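Local atomic coordinates of PfkB family carbohydrate kinase (Listeria grayi DSM 20601, PDB entry 4GM6), a protein that probably acts as a carbohydrate kinase of the PfkB family, transferring a phosphoryl group from a nucleotide to a sugar or sugar acid. Residues E90-W93 with D98-F101; E146-I151 with V172-E177; S186-Y191 with G291-T296. All blocks are in the same frame, centred on the assembly; numbering follows the deposited sequence.

Overall arrangement
Interactions 1 and 2 lie on the outer part of the Rossmann-like domain, whereas the centre of interaction 3 lies about 3 Å from the centre of the chain, at what is probably the active site. Interaction 1 packs helix 83-94 against the edge strand 97-104 of the large sheet. Its centre is 18 Å from that of interaction 2, yet the two meet through Phe101, whose CZ lies 3.4 Å from Glu146 O. Interaction 2 sets a turn against helix 165-180, which is followed by strand 184-188, the source of half of interaction 3. The centres of interactions 2 and 3 are 20 Å apart. Interactions 1 and 3 reach the same sheet without touching, about 10 Å apart at their nearest atoms.

Interaction 1 of 3, residues E90-W93 with D98-F101; sequences EHLW and DTAF
Thr99 meets Leu92 and Trp93, neighbours on the last turn of helix 83-94, with one branch serving each kind of chemistry. The side chain starts toward the helix, and its CB lies 4.0 Å from Trp93 NE1. There it forks. The hydroxyl sits between the backbone N and the carbonyl carbon (chi1 59°), which puts the methyl anti to the carbonyl carbon and lets both branches face the helix. OG1 accepts a hydrogen bond from Trp93 NE1 at 3.2 Å. This oxygen comes up to the edge of the indole, only 10° out of the ring plane, but the N-H points somewhat past it, with an angle of 145° at the hydrogen. The other branch, CG2, is 3.5 Å from Leu92 CB and reaches Leu92 CD1 at 3.9 Å. The same methyl also lies 3.6 Å from Trp93 CD1, so it fills the notch between the leucine and the indole.

Threonine suits this place because a single short side chain offers both an acceptor and a methyl. Leucine suits the inward side of the helix, where it also packs on Ile75, Val97 and Val102. Trp93, lying nearer the surface, touches Gln96 of a second subunit as well. On the strand side, Asp98 OD1 takes the backbone N of Ala100 at 3.1 Å, an Asx turn in the irregular part of strand 97-104, beside Thr99.

Strand 73-79, helix 83-94 and strand 97-104 form a beta-alpha-beta crossover, and this contact joins the end of its helix to its second strand. The bond at the indole edge would favour one rotation of the partly exposed ring, whereas the methyl contacts on their own would supply close packing with little directionality.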
loop_
_atom_site.group_PDB
_atom_site.type_symbol
_atom_site.label_atom_id
_atom_site.label_comp_id
_atom_site.label_asym_id
_atom_site.label_seq_id
_atom_site.Cartn_x
_atom_site.Cartn_y
_atom_site.Cartn_z
ATOM N N GLU C 90 -4.904 -23.351 7.471
ATOM C CA GLU C 90 -4.122 -23.170 6.246
ATOM C C GLU C 90 -2.675 -22.720 6.550
ATOM O O GLU C 90 -1.729 -23.106 5.864
ATOM C CB GLU C 90 -4.835 -22.217 5.275
ATOM C CG GLU C 90 -6.261 -22.658 4.934
ATOM C CD GLU C 90 -7.110 -21.607 4.198
ATOM O OE1 GLU C 90 -7.253 -20.455 4.689
ATOM O OE2 GLU C 90 -7.677 -21.950 3.131
ATOM N N HIS C 91 -2.508 -21.922 7.591
ATOM C CA HIS C 91 -1.174 -21.567 8.070
ATOM C C HIS C 91 -0.370 -22.825 8.485
ATOM O O HIS C 91 0.810 -22.946 8.164
ATOM C CB HIS C 91 -1.312 -20.571 9.209
ATOM C CG HIS C 91 -0.096 -20.426 10.064
ATOM N ND1 HIS C 91 0.925 -19.553 9.761
ATOM C CD2 HIS C 91 0.241 -21.005 11.242
ATOM C CE1 HIS C 91 1.847 -19.607 10.707
ATOM N NE2 HIS C 91 1.456 -20.479 11.620
ATOM N N LEU C 92 -1.010 -23.770 9.171
ATOM C CA LEU C 92 -0.359 -25.038 9.515
ATOM C C LEU C 92 0.045 -25.826 8.268
ATOM O O LEU C 92 1.161 -26.341 8.193
ATOM C CB LEU C 92 -1.259 -25.893 10.414
ATOM C CG LEU C 92 -1.501 -25.278 11.793
ATOM C CD1 LEU C 92 -2.532 -26.055 12.585
ATOM C CD2 LEU C 92 -0.199 -25.168 12.570
ATOM N N TRP C 93 -0.859 -25.916 7.297
ATOM C CA TRP C 93 -0.590 -26.627 6.045
ATOM C C TRP C 93 0.605 -26.037 5.318
ATOM O O TRP C 93 1.514 -26.756 4.894
ATOM C CB TRP C 93 -1.780 -26.536 5.086
ATOM C CG TRP C 93 -2.991 -27.340 5.452
ATOM C CD1 TRP C 93 -3.070 -28.348 6.363
ATOM C CD2 TRP C 93 -4.303 -27.213 4.876
ATOM N NE1 TRP C 93 -4.355 -28.852 6.404
ATOM C CE2 TRP C 93 -5.130 -28.171 5.500
ATOM C CE3 TRP C 93 -4.858 -26.372 3.896
ATOM C CZ2 TRP C 93 -6.491 -28.317 5.174
ATOM C CZ3 TRP C 93 -6.209 -26.519 3.572
ATOM C CH2 TRP C 93 -7.010 -27.485 4.212
ATOM N N ASP C 98 1.383 -31.109 10.889
ATOM C CA ASP C 98 0.273 -32.059 10.802
ATOM C C ASP C 98 -0.987 -31.462 11.424
ATOM O O ASP C 98 -0.945 -30.948 12.547
ATOM C CB ASP C 98 0.650 -33.347 11.552
ATOM C CG ASP C 98 -0.345 -34.489 11.328
ATOM O OD1 ASP C 98 -1.250 -34.370 10.473
ATOM O OD2 ASP C 98 -0.206 -35.526 12.013
ATOM N N THR C 99 -2.106 -31.536 10.708
ATOM C CA THR C 99 -3.365 -30.993 11.221
ATOM C C THR C 99 -4.376 -32.064 11.663
ATOM O O THR C 99 -5.482 -31.742 12.105
ATOM C CB THR C 99 -4.030 -30.048 10.193
ATOM O OG1 THR C 99 -4.291 -30.766 8.983
ATOM C CG2 THR C 99 -3.119 -28.857 9.885
ATOM N N ALA C 100 -4.010 -33.333 11.539
ATOM C CA ALA C 100 -4.924 -34.418 11.898
ATOM C C ALA C 100 -5.550 -34.278 13.293
ATOM O O ALA C 100 -6.599 -34.858 13.562
ATOM C CB ALA C 100 -4.227 -35.777 11.774
ATOM N N PHE C 101 -4.902 -33.541 14.190
ATOM C CA PHE C 101 -5.402 -33.440 15.561
ATOM C C PHE C 101 -5.966 -32.056 15.887
ATOM O O PHE C 101 -6.152 -31.712 17.054
ATOM C CB PHE C 101 -4.329 -33.879 16.578
ATOM C CG PHE C 101 -3.876 -35.309 16.402
ATOM C CD1 PHE C 101 -4.463 -36.336 17.133
ATOM C CD2 PHE C 101 -2.875 -35.630 15.496
ATOM C CE1 PHE C 101 -4.058 -37.646 16.965
ATOM C CE2 PHE C 101 -2.469 -36.942 15.320
ATOM C CZ PHE C 101 -3.059 -37.952 16.059
#

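Interaction 2 of 3, residues E146-I151 with V172-E177; sequences ELLKGI and VKIIRE
This is an apolar contact in which Leu148, just after the short helix 144-147, packs on two residues of helix 165-180, Ile174 and Glu177. They stand three positions apart on that helix and so face the same way. The leucine CG lies beside the backbone N, anti to the carbonyl carbon (chi1 -59°), which sends its two methyls across to the helix. CD1 does most of the touching: it is 3.6 Å from Glu177 CG and 4.1 Å from Glu177 CB. The other methyl, CD2, comes 4.2 Å from Ile174 CG2.

Glu177 takes part with its hydrocarbon portion. A bend in its chain (chi2 76°) turns the carboxylate off from the leucine methyl, leaving CG as the part that comes closest, and OE1 makes a long, weak ion pair with Arg180. Glutamate suits this partly exposed place, its aliphatic stem against the leucine and its polar end directed at Arg180, while branched Ile174 fills the buried side and also packs on Ile30.

Helix 165-180 belongs to the connection between the adjacent parallel strands 153-157 and 184-188, a beta-alpha-beta arrangement of the Rossmann-like domain, and the segment 146-151 leads into the first of those strands. The chain reverses here through a type II beta turn from Leu148 to Ile151. Gly150 takes its third position with positive phi (62°), a conformation glycine adopts readily. The bond closing the turn, Ile151 N to Leu148 O, is weak at 3.5 Å. Arg74 NH1 binds the backbone oxygens of Leu147 and Lys149, tying the bend to strand 73-79, and Leu148 itself also rests on Val28 and Ile183.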
loop_
_atom_site.group_PDB
_atom_site.type_symbol
_atom_site.label_atom_id
_atom_site.label_comp_id
_atom_site.label_asym_id
_atom_site.label_seq_id
_atom_site.Cartn_x
_atom_site.Cartn_y
_atom_site.Cartn_z
ATOM N N GLU C 146 -2.943 -42.375 19.521
ATOM C CA GLU C 146 -2.692 -41.887 18.171
ATOM C C GLU C 146 -1.929 -40.570 18.226
ATOM O O GLU C 146 -1.055 -40.301 17.396
ATOM C CB GLU C 146 -4.008 -41.723 17.401
ATOM C CG GLU C 146 -4.832 -43.003 17.326
ATOM C CD GLU C 146 -3.996 -44.195 16.904
ATOM O OE1 GLU C 146 -4.325 -45.338 17.302
ATOM O OE2 GLU C 146 -2.997 -43.983 16.181
ATOM N N LEU C 147 -2.256 -39.755 19.224
ATOM C CA LEU C 147 -1.648 -38.440 19.368
ATOM C C LEU C 147 -0.173 -38.550 19.729
ATOM O O LEU C 147 0.639 -37.692 19.346
ATOM C CB LEU C 147 -2.375 -37.631 20.447
ATOM C CG LEU C 147 -1.802 -36.237 20.715
ATOM C CD1 LEU C 147 -1.998 -35.354 19.494
ATOM C CD2 LEU C 147 -2.445 -35.606 21.939
ATOM N N LEU C 148 0.166 -39.598 20.477
ATOM C CA LEU C 148 1.531 -39.768 20.976
ATOM C C LEU C 148 2.355 -40.796 20.186
ATOM O O LEU C 148 3.514 -41.073 20.528
ATOM C CB LEU C 148 1.504 -40.142 22.466
ATOM C CG LEU C 148 0.812 -39.140 23.403
ATOM C CD1 LEU C 148 0.932 -39.587 24.852
ATOM C CD2 LEU C 148 1.379 -37.735 23.229
ATOM N N LYS C 149 1.767 -41.350 19.129
ATOM C CA LYS C 149 2.426 -42.389 18.335
ATOM C C LYS C 149 3.639 -41.870 17.553
ATOM O O LYS C 149 3.569 -40.838 16.875
ATOM C CB LYS C 149 1.423 -43.043 17.377
ATOM C CG LYS C 149 1.993 -44.182 16.535
ATOM C CD LYS C 149 1.769 -43.879 15.059
ATOM C CE LYS C 149 2.555 -42.636 14.658
ATOM N NZ LYS C 149 1.850 -41.793 13.652
ATOM N N GLY C 150 4.755 -42.590 17.650
ATOM C CA GLY C 150 5.972 -42.212 16.928
ATOM C C GLY C 150 6.534 -40.854 17.323
ATOM O O GLY C 150 7.159 -40.169 16.511
ATOM N N ILE C 151 6.316 -40.467 18.577
ATOM C CA ILE C 151 6.774 -39.172 19.081
ATOM C C ILE C 151 7.986 -39.338 20.003
ATOM O O ILE C 151 8.128 -40.356 20.686
ATOM C CB ILE C 151 5.652 -38.444 19.857
ATOM C CG1 ILE C 151 4.488 -38.083 18.927
ATOM C CG2 ILE C 151 6.196 -37.192 20.534
ATOM C CD1 ILE C 151 4.845 -37.008 17.913
ATOM N N VAL C 172 -1.775 -31.970 32.029
ATOM C CA VAL C 172 -1.235 -32.912 33.012
ATOM C C VAL C 172 -1.513 -34.368 32.616
ATOM O O VAL C 172 -0.616 -35.232 32.739
ATOM C CB VAL C 172 -1.731 -32.599 34.444
ATOM C CG1 VAL C 172 -1.359 -33.719 35.431
ATOM C CG2 VAL C 172 -1.167 -31.255 34.888
ATOM N N LYS C 173 -2.735 -34.645 32.126
ATOM C CA LYS C 173 -3.090 -36.028 31.766
ATOM C C LYS C 173 -2.262 -36.517 30.583
ATOM O O LYS C 173 -1.923 -37.682 30.479
ATOM C CB LYS C 173 -4.580 -36.170 31.444
ATOM C CG LYS C 173 -5.521 -36.071 32.626
ATOM C CD LYS C 173 -6.971 -36.147 32.158
ATOM C CE LYS C 173 -7.947 -35.670 33.232
ATOM N NZ LYS C 173 -8.047 -36.630 34.371
ATOM N N ILE C 174 -1.946 -35.610 29.662
ATOM C CA ILE C 174 -1.203 -35.975 28.441
ATOM C C ILE C 174 0.262 -36.238 28.730
ATOM O O ILE C 174 0.786 -37.351 28.392
ATOM C CB ILE C 174 -1.308 -34.904 27.348
ATOM C CG1 ILE C 174 -2.778 -34.606 27.075
ATOM C CG2 ILE C 174 -0.577 -35.346 26.077
ATOM C CD1 ILE C 174 -3.618 -35.853 26.780
ATOM N N ILE C 175 0.926 -35.244 29.384
ATOM C CA ILE C 175 2.281 -35.441 29.876
ATOM C C ILE C 175 2.420 -36.774 30.642
ATOM O O ILE C 175 3.395 -37.483 30.441
ATOM C CB ILE C 175 2.716 -34.280 30.793
ATOM C CG1 ILE C 175 2.817 -32.982 29.988
ATOM C CG2 ILE C 175 4.039 -34.614 31.486
ATOM C CD1 ILE C 175 2.751 -31.720 30.833
ATOM N N ARG C 176 1.487 -37.105 31.531
ATOM C CA ARG C 176 1.576 -38.381 32.252
ATOM C C ARG C 176 1.478 -39.579 31.330
ATOM O O ARG C 176 2.271 -40.481 31.435
ATOM C CB ARG C 176 0.546 -38.475 33.373
ATOM C CG ARG C 176 0.910 -37.685 34.605
ATOM C CD ARG C 176 -0.118 -37.824 35.686
ATOM N NE ARG C 176 0.055 -36.823 36.720
ATOM C CZ ARG C 176 -0.936 -36.335 37.441
ATOM N NH1 ARG C 176 -2.163 -36.750 37.233
ATOM N NH2 ARG C 176 -0.705 -35.423 38.355
ATOM N N GLU C 177 0.556 -39.563 30.380
ATOM C CA GLU C 177 0.465 -40.659 29.424
ATOM C C GLU C 177 1.788 -40.681 28.651
ATOM O O GLU C 177 2.455 -41.718 28.528
ATOM C CB GLU C 177 -0.733 -40.454 28.480
ATOM C CG GLU C 177 -0.823 -41.462 27.347
ATOM C CD GLU C 177 -1.342 -42.841 27.771
ATOM O OE1 GLU C 177 -1.184 -43.221 28.972
ATOM O OE2 GLU C 177 -1.909 -43.552 26.889
#

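Interaction 3 of 3, residues S186-Y191 with G291-T296; sequences SFDMNY and GGDAYT
Asp188 and Asn190 face Asp293 and Thr296 across two bound waters, so the strand end and the helix start are joined mainly through solvent. The segment begins with Ser186 in the central strand 184-188; its hydroxyl is held by His155 ND1. Phe187 turns to the other side of the sheet and packs on Tyr205. Asp188 comes next, at the carboxyl end of the strand. Its CG is anti to the backbone N (chi1 176°), which projects the carboxylate toward the helix. OD2 is gripped twice: water 1 donates to it at 2.6 Å, and Asn190 ND2 donates from above the carboxylate plane through a short, bent bond of 2.6 Å.

Water 1 also donates to Asp293 OD1 at 2.7 Å and accepts from Thr296 OG1 at 2.9 Å. It thus bridges two carboxylate oxygens, Asp188 OD2 and Asp293 OD1, that stand 4.4 Å apart. Met189 carries the chain into the loop, its carbonyl bound by Tyr205 OH. Asn190 has positive phi and psi (42° and 57°), which asparagine tolerates better than most residues. Its amide NH2 serves both Asp188 and water 2, which lies 2.9 Å from ND2 and donates to Asp293 OD1 at 2.5 Å. Tyr191 packs against Trp196 and helix 198-208.

On the helix side, Asp293 OD1 receives both waters while OD2 takes Asn61 ND2, so the carboxylate is held at both oxygens. Gly291 and Gly292 add no side chains to the first turn of helix 291-304, whose amides probably form the anion hole, as in ribokinase. This Gly-Gly-Asp start matches the PfkB signature, whose aspartate is the usual catalytic base, and Asp-Met-Asn-Tyr-Arg resembles an Asp-x-Asn-x-Arg motif found in many members; together they are consistent with a ribokinase-type phosphoryl-transfer site.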
loop_
_atom_site.group_PDB
_atom_site.type_symbol
_atom_site.label_atom_id
_atom_site.label_comp_id
_atom_site.label_asym_id
_atom_site.label_seq_id
_atom_site.Cartn_x
_atom_site.Cartn_y
_atom_site.Cartn_z
ATOM N N SER C 186 9.007 -31.289 27.233
ATOM C CA SER C 186 9.495 -29.921 27.056
ATOM C C SER C 186 8.448 -28.941 27.548
ATOM O O SER C 186 7.301 -28.956 27.089
ATOM C CB SER C 186 9.780 -29.635 25.584
ATOM O OG SER C 186 9.998 -28.244 25.375
ATOM N N PHE C 187 8.850 -28.075 28.470
ATOM C CA PHE C 187 7.930 -27.098 29.040
ATOM C C PHE C 187 8.504 -25.693 28.963
ATOM O O PHE C 187 9.672 -25.459 29.277
ATOM C CB PHE C 187 7.586 -27.471 30.496
ATOM C CG PHE C 187 6.484 -26.638 31.088
ATOM C CD1 PHE C 187 5.189 -26.725 30.547
ATOM C CD2 PHE C 187 6.729 -25.757 32.155
ATOM C CE1 PHE C 187 4.167 -25.965 31.088
ATOM C CE2 PHE C 187 5.709 -25.000 32.702
ATOM C CZ PHE C 187 4.435 -25.095 32.175
ATOM N N ASP C 188 7.668 -24.765 28.514
ATOM C CA ASP C 188 8.039 -23.376 28.400
ATOM C C ASP C 188 7.222 -22.601 29.447
ATOM O O ASP C 188 6.008 -22.442 29.284
ATOM C CB ASP C 188 7.688 -22.922 26.975
ATOM C CG ASP C 188 7.937 -21.451 26.739
ATOM O OD1 ASP C 188 8.528 -20.792 27.623
ATOM O OD2 ASP C 188 7.531 -20.957 25.655
ATOM N N MET C 189 7.871 -22.132 30.519
ATOM C CA MET C 189 7.163 -21.412 31.591
ATOM C C MET C 189 6.210 -20.356 31.012
ATOM O O MET C 189 5.017 -20.349 31.309
ATOM C CB MET C 189 8.153 -20.705 32.516
ATOM C CG MET C 189 9.177 -21.624 33.158
ATOM S SD MET C 189 8.501 -22.531 34.559
ATOM C CE MET C 189 8.453 -21.274 35.838
ATOM N N ASN C 190 6.763 -19.451 30.213
ATOM C CA ASN C 190 5.960 -18.489 29.468
ATOM C C ASN C 190 4.829 -17.928 30.322
ATOM O O ASN C 190 3.650 -18.035 29.972
ATOM C CB ASN C 190 5.401 -19.138 28.198
ATOM C CG ASN C 190 5.603 -18.275 26.970
ATOM O OD1 ASN C 190 5.436 -17.056 27.021
ATOM N ND2 ASN C 190 5.973 -18.904 25.853
ATOM N N TYR C 191 5.198 -17.343 31.457
ATOM C CA TYR C 191 4.218 -16.754 32.351
ATOM C C TYR C 191 3.689 -15.467 31.743
ATOM O O TYR C 191 4.452 -14.674 31.200
ATOM C CB TYR C 191 4.831 -16.468 33.721
ATOM C CG TYR C 191 3.927 -15.624 34.588
ATOM C CD1 TYR C 191 2.786 -16.172 35.164
ATOM C CD2 TYR C 191 4.195 -14.276 34.808
ATOM C CE1 TYR C 191 1.943 -15.409 35.947
ATOM C CE2 TYR C 191 3.355 -13.502 35.589
ATOM C CZ TYR C 191 2.231 -14.075 36.157
ATOM O OH TYR C 191 1.386 -13.318 36.942
ATOM N N GLY C 291 10.395 -14.631 18.754
ATOM C CA GLY C 291 11.834 -14.838 18.866
ATOM C C GLY C 291 12.143 -15.904 19.905
ATOM O O GLY C 291 13.047 -16.718 19.714
ATOM N N GLY C 292 11.381 -15.913 21.000
ATOM C CA GLY C 292 11.580 -16.922 22.053
ATOM C C GLY C 292 11.176 -18.295 21.541
ATOM O O GLY C 292 11.781 -19.303 21.895
ATOM N N ASP C 293 10.141 -18.336 20.703
ATOM C CA ASP C 293 9.690 -19.584 20.104
ATOM C C ASP C 293 10.712 -20.105 19.112
ATOM O O ASP C 293 10.820 -21.311 18.899
ATOM C CB ASP C 293 8.327 -19.411 19.421
ATOM C CG ASP C 293 7.270 -18.897 20.380
ATOM O OD1 ASP C 293 7.334 -19.252 21.579
ATOM O OD2 ASP C 293 6.392 -18.123 19.956
ATOM N N ALA C 294 11.449 -19.193 18.491
ATOM C CA ALA C 294 12.472 -19.588 17.545
ATOM C C ALA C 294 13.630 -20.181 18.333
ATOM O O ALA C 294 14.224 -21.177 17.926
ATOM C CB ALA C 294 12.930 -18.395 16.708
ATOM N N TYR C 295 13.952 -19.560 19.465
ATOM C CA TYR C 295 14.982 -20.086 20.351
ATOM C C TYR C 295 14.559 -21.460 20.843
ATOM O O TYR C 295 15.318 -22.421 20.762
ATOM C CB TYR C 295 15.204 -19.161 21.546
ATOM C CG TYR C 295 16.383 -19.565 22.422
ATOM C CD1 TYR C 295 17.695 -19.393 21.980
ATOM C CD2 TYR C 295 16.189 -20.102 23.697
ATOM C CE1 TYR C 295 18.775 -19.762 22.771
ATOM C CE2 TYR C 295 17.270 -20.473 24.496
ATOM C CZ TYR C 295 18.561 -20.299 24.031
ATOM O OH TYR C 295 19.648 -20.642 24.827
ATOM N N THR C 296 13.335 -21.557 21.338
ATOM C CA THR C 296 12.868 -22.839 21.890
ATOM C C THR C 296 12.972 -23.945 20.846
ATOM O O THR C 296 13.454 -25.038 21.136
ATOM C CB THR C 296 11.414 -22.752 22.422
ATOM O OG1 THR C 296 11.392 -21.918 23.588
ATOM C CG2 THR C 296 10.871 -24.158 22.793
HETATM O O HOH W 1 8.882 -20.415 23.442
HETATM O O HOH W 2 6.675 -17.610 23.359
#